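Local coordinates for BSU-2 beta-lactamase (Bacillus subtilis, PDB 6W5E), which is a class D beta-lactamase that probably opens the beta-lactam ring of penicillin-type antibiotics by hydrolysis, at residues 194-197 with 198-201; 175-178 with 179-183. All coordinates share one frame; numbering follows the deposited sequence.

Contact 1 of 2, residues 194-197 with 198-201; sequences MKIV and KRMM. With EDO (1,2-ethanediol), chain F.
Met200 turns its terminal methyl back along the helix to reach two residues of the preceding turn, Val197 and Ile196. Its CE lies 3.7 Å from CG2 of Val197 and 4.1 Å from CG2 of Ile196; a bend at the thioether (chi3 -68°) also brings that methyl against the Val197 backbone at CA. Met201 bends the other way at the same bond, and it is its sulfur, SD, that approaches CG1 of Val197 at 4.2 Å. The two branches of Val197 are thus divided between successive methionines, CG2 for Met200 and CG1 for Met201, a consequence of chi1 (171°) setting CG1 anti to the backbone N.

On the more polar flank, Arg199 doubles back so that one face of its guanidinium lies over CA of Ile196, which stands 4.2 Å above the plane and towards its rim. NH2 comes within 3.7 Å of Ile196 CG1 while it makes a salt bridge to Glu95, which pins the charged end. Lys198 instead runs out extended beyond CG, its CG passing Met194 O at 3.4 Å. Its NZ forms a weak hydrogen bond of 2.9 Å to O1 of an ethanediol probably carried over from crystallisation, and shares the carboxylate of Glu185 with Lys195.

Beneath these groups the backbone bond from Lys198 N to Met194 O is nearly straight (170°), whereas that from Met201 N to Val197 O is weak. The result is an amphipathic helix of the penicillin-recognising fold: Val197 and Met200 pack on helix 81-88, Met200 also reaches helix 117-122, and Met201 leads into the beta-sheet beside Tyr212.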
loop_
_atom_site.group_PDB
_atom_site.type_symbol
_atom_site.label_atom_id
_atom_site.label_comp_id
_atom_site.label_asym_id
_atom_site.label_seq_id
_atom_site.Cartn_x
_atom_site.Cartn_y
_atom_site.Cartn_z
ATOM N N MET A 194 1.706 -11.557 8.978
ATOM C CA MET A 194 1.366 -11.284 7.586
ATOM C C MET A 194 -0.113 -11.525 7.311
ATOM O O MET A 194 -0.736 -10.762 6.566
ATOM C CB MET A 194 2.257 -12.095 6.660
ATOM C CG MET A 194 3.684 -11.592 6.711
ATOM S SD MET A 194 4.816 -12.405 5.574
ATOM C CE MET A 194 5.063 -13.974 6.399
ATOM N N LYS A 195 -0.698 -12.567 7.913
ATOM C CA LYS A 195 -2.133 -12.800 7.761
ATOM C C LYS A 195 -2.948 -11.627 8.302
ATOM O O LYS A 195 -3.924 -11.205 7.678
ATOM C CB LYS A 195 -2.542 -14.097 8.473
ATOM C CG LYS A 195 -1.934 -15.359 7.905
ATOM C CD LYS A 195 -2.309 -15.558 6.441
ATOM C CE LYS A 195 -1.903 -16.945 5.951
ATOM N NZ LYS A 195 -1.953 -17.047 4.464
ATOM N N ILE A 196 -2.582 -11.104 9.476
ATOM C CA ILE A 196 -3.296 -9.958 10.043
ATOM C C ILE A 196 -3.197 -8.745 9.122
ATOM O O ILE A 196 -4.194 -8.065 8.860
ATOM C CB ILE A 196 -2.777 -9.648 11.460
ATOM C CG1 ILE A 196 -3.169 -10.766 12.426
ATOM C CG2 ILE A 196 -3.298 -8.308 11.965
ATOM C CD1 ILE A 196 -2.345 -10.802 13.697
ATOM N N VAL A 197 -1.993 -8.443 8.623
ATOM C CA VAL A 197 -1.849 -7.255 7.779
ATOM C C VAL A 197 -2.642 -7.413 6.485
ATOM O O VAL A 197 -3.312 -6.476 6.035
ATOM C CB VAL A 197 -0.366 -6.917 7.539
ATOM C CG1 VAL A 197 -0.229 -5.810 6.487
ATOM C CG2 VAL A 197 0.269 -6.490 8.845
ATOM N N LYS A 198 -2.596 -8.603 5.874
ATOM C CA LYS A 198 -3.430 -8.850 4.700
ATOM C C LYS A 198 -4.902 -8.610 5.010
ATOM O O LYS A 198 -5.606 -7.948 4.239
ATOM C CB LYS A 198 -3.221 -10.274 4.184
ATOM C CG LYS A 198 -1.926 -10.483 3.426
ATOM C CD LYS A 198 -1.824 -11.926 2.935
ATOM C CE LYS A 198 -0.629 -12.137 2.012
ATOM N NZ LYS A 198 -0.584 -13.537 1.501
ATOM N N ARG A 199 -5.389 -9.131 6.142
ATOM C CA ARG A 199 -6.789 -8.920 6.493
ATOM C C ARG A 199 -7.100 -7.435 6.637
ATOM O O ARG A 199 -8.151 -6.969 6.179
ATOM C CB ARG A 199 -7.148 -9.677 7.772
ATOM C CG ARG A 199 -7.276 -11.180 7.556
ATOM C CD ARG A 199 -8.181 -11.838 8.584
ATOM N NE ARG A 199 -7.783 -11.504 9.946
ATOM C CZ ARG A 199 -6.944 -12.225 10.683
ATOM N NH1 ARG A 199 -6.392 -13.327 10.184
ATOM N NH2 ARG A 199 -6.643 -11.830 11.913
ATOM N N MET A 200 -6.182 -6.668 7.233
ATOM C CA MET A 200 -6.416 -5.238 7.389
ATOM C C MET A 200 -6.458 -4.509 6.055
ATOM O O MET A 200 -7.032 -3.423 5.985
ATOM C CB MET A 200 -5.338 -4.596 8.272
ATOM C CG MET A 200 -5.352 -5.090 9.712
ATOM S SD MET A 200 -4.261 -4.164 10.811
ATOM C CE MET A 200 -2.651 -4.607 10.229
ATOM N N MET A 201 -5.850 -5.071 5.008
ATOM C CA MET A 201 -5.846 -4.482 3.674
ATOM C C MET A 201 -7.071 -4.848 2.842
ATOM O O MET A 201 -7.219 -4.322 1.733
ATOM C CB MET A 201 -4.583 -4.919 2.922
ATOM C CG MET A 201 -3.296 -4.379 3.502
ATOM S SD MET A 201 -1.843 -5.131 2.723
ATOM C CE MET A 201 -1.925 -4.420 1.085
HETATM C C1 EDO F . -1.912 -13.766 -1.536
HETATM O O1 EDO F . -2.756 -13.552 -0.398
HETATM C C2 EDO F . -2.019 -12.577 -2.482
HETATM O O2 EDO F . -3.391 -12.376 -2.841
#

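Contact 2 of 2, residues 175-178 with 179-183; sequences QETF and LEKLA
Leu179 packs closely against the turn before it: its CG sits 3.4 Å from the carbonyl oxygen of Gln175, the same O that accepts a hydrogen bond from Leu179 N at 2.9 Å with an N-H...O angle of 165°. The leucine also meets its neighbour Phe178, whose ring carbon CE2 lies 4.1 Å from CD2 of Leu179, the two side chains crossing at a slant. With CG of Phe178 anti to its own nitrogen (chi1 167°) and CG of Leu179 set beside its own, the two side chains converge although they leave successive residues. Gln175 is fixed at its far end by a hydrogen bond from NE2 to Thr77 OG1.

The solvent side is held less closely: the bond from Lys181 N to Thr177 O stretches to 3.3 Å, against 2.8 Å from Glu180 N to Glu176 O. Thr177 and Lys181 run side by side in the same direction, with Thr177 CG2 4.0 Å from both CE and NZ of Lys181; the threonine is exposed, and its hydroxyl is hydrogen-bonded to Leu173 O. Between the two flanks stand Glu176 and Glu180, their carboxylate planes 63° apart. OE2 of Glu176 comes within 2.7 Å of OE1 of Glu180, suggesting that one acid probably holds a proton, but Glu176 has a second conformer and the pairing is therefore doubtful. The other oxygen of Glu180 makes a salt bridge to Lys184.

Helix 172-184 packs on the antiparallel sheet, advancing along strand 225-233. Leu179 rests on Val228, Val239 and Val241, and Leu182 on Phe230, in strands 225-233 and 236-244; Glu176 and Glu180 border His53 of strand 48-54, while Phe178 and Leu182 face Leu187 in the loop that leads to helix 191-200.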
loop_
_atom_site.group_PDB
_atom_site.type_symbol
_atom_site.label_atom_id
_atom_site.label_comp_id
_atom_site.label_asym_id
_atom_site.label_seq_id
_atom_site.Cartn_x
_atom_site.Cartn_y
_atom_site.Cartn_z
ATOM N N GLN A 175 7.955 -0.776 -4.912
ATOM C CA GLN A 175 6.749 -1.144 -4.175
ATOM C C GLN A 175 6.230 -2.502 -4.631
ATOM O O GLN A 175 5.838 -3.330 -3.798
ATOM C CB GLN A 175 5.676 -0.075 -4.360
ATOM C CG GLN A 175 5.920 1.204 -3.568
ATOM C CD GLN A 175 4.907 1.412 -2.450
ATOM O OE1 GLN A 175 4.468 0.464 -1.812
ATOM N NE2 GLN A 175 4.542 2.660 -2.208
ATOM N N GLU A 176 6.220 -2.751 -5.949
ATOM C CA GLU A 176 5.771 -4.048 -6.453
ATOM C C GLU A 176 6.613 -5.175 -5.877
ATOM O O GLU A 176 6.082 -6.220 -5.488
ATOM C CB GLU A 176 5.817 -4.097 -7.983
ATOM C CG GLU A 176 5.165 -5.367 -8.581
ATOM C CD GLU A 176 6.009 -6.660 -8.441
ATOM O OE1 GLU A 176 7.252 -6.571 -8.369
ATOM O OE2 GLU A 176 5.434 -7.775 -8.400
ATOM N N THR A 177 7.936 -4.995 -5.859
ATOM C CA THR A 177 8.829 -6.036 -5.370
ATOM C C THR A 177 8.508 -6.378 -3.928
ATOM O O THR A 177 8.389 -7.555 -3.566
ATOM C CB THR A 177 10.270 -5.552 -5.517
ATOM O OG1 THR A 177 10.547 -5.409 -6.911
ATOM C CG2 THR A 177 11.272 -6.525 -4.877
ATOM N N PHE A 178 8.330 -5.350 -3.098
ATOM C CA PHE A 178 7.985 -5.565 -1.700
ATOM C C PHE A 178 6.640 -6.267 -1.572
ATOM O O PHE A 178 6.505 -7.250 -0.831
ATOM C CB PHE A 178 7.957 -4.221 -0.977
ATOM C CG PHE A 178 7.324 -4.278 0.382
ATOM C CD1 PHE A 178 7.946 -4.940 1.432
ATOM C CD2 PHE A 178 6.092 -3.692 0.598
ATOM C CE1 PHE A 178 7.346 -5.006 2.675
ATOM C CE2 PHE A 178 5.490 -3.754 1.836
ATOM C CZ PHE A 178 6.119 -4.411 2.880
ATOM N N LEU A 179 5.627 -5.776 -2.288
ATOM C CA LEU A 179 4.285 -6.341 -2.147
ATOM C C LEU A 179 4.195 -7.761 -2.692
ATOM O O LEU A 179 3.373 -8.551 -2.217
ATOM C CB LEU A 179 3.254 -5.431 -2.819
ATOM C CG LEU A 179 3.061 -4.107 -2.070
ATOM C CD1 LEU A 179 2.336 -3.131 -2.966
ATOM C CD2 LEU A 179 2.310 -4.304 -0.750
ATOM N N GLU A 180 5.011 -8.102 -3.691
ATOM C CA GLU A 180 5.050 -9.479 -4.162
ATOM C C GLU A 180 5.575 -10.412 -3.074
ATOM O O GLU A 180 5.073 -11.531 -2.906
ATOM C CB GLU A 180 5.929 -9.562 -5.410
ATOM C CG GLU A 180 6.098 -10.959 -5.943
ATOM C CD GLU A 180 6.887 -11.009 -7.236
ATOM O OE1 GLU A 180 6.935 -9.991 -7.969
ATOM O OE2 GLU A 180 7.468 -12.083 -7.516
ATOM N N LYS A 181 6.592 -9.972 -2.328
ATOM C CA LYS A 181 7.086 -10.767 -1.207
ATOM C C LYS A 181 6.026 -10.923 -0.123
ATOM O O LYS A 181 5.896 -12.001 0.472
ATOM C CB LYS A 181 8.350 -10.135 -0.633
ATOM C CG LYS A 181 9.494 -10.065 -1.623
ATOM C CD LYS A 181 10.635 -9.229 -1.055
ATOM C CE LYS A 181 11.835 -9.185 -1.983
ATOM N NZ LYS A 181 12.768 -8.106 -1.555
ATOM N N LEU A 182 5.256 -9.865 0.147
ATOM C CA LEU A 182 4.173 -9.982 1.121
ATOM C C LEU A 182 3.093 -10.946 0.636
ATOM O O LEU A 182 2.611 -11.788 1.401
ATOM C CB LEU A 182 3.588 -8.600 1.426
ATOM C CG LEU A 182 2.354 -8.585 2.343
ATOM C CD1 LEU A 182 2.689 -9.181 3.714
ATOM C CD2 LEU A 182 1.783 -7.164 2.475
ATOM N N ALA A 183 2.697 -10.840 -0.634
ATOM C CA ALA A 183 1.700 -11.762 -1.172
ATOM C C ALA A 183 2.155 -13.211 -1.038
ATOM O O ALA A 183 1.372 -14.089 -0.650
ATOM C CB ALA A 183 1.428 -11.431 -2.637
#

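In the fold
Contacts 1 and 2 lie on consecutive helices, joined by a short loop, with centres about 14 Å apart. They meet directly: Lys198 NZ is 3.0 Å from Ala183 O, a probable hydrogen bond, and Leu182 fits between two methionines of contact 1, its CD1 lying 4.0 Å from Met194 CG and its CD2 4.2 Å from Met201 SD. Each contact also touches a part of the chain tied to the active site. Gln175 bonds to Thr77, two residues before the carboxylated Lys79, whereas Met201 is hydrogen-bonded through its backbone to Gly213, just ahead of the Lys-Thr-Gly motif that class D enzymes carry on this strand.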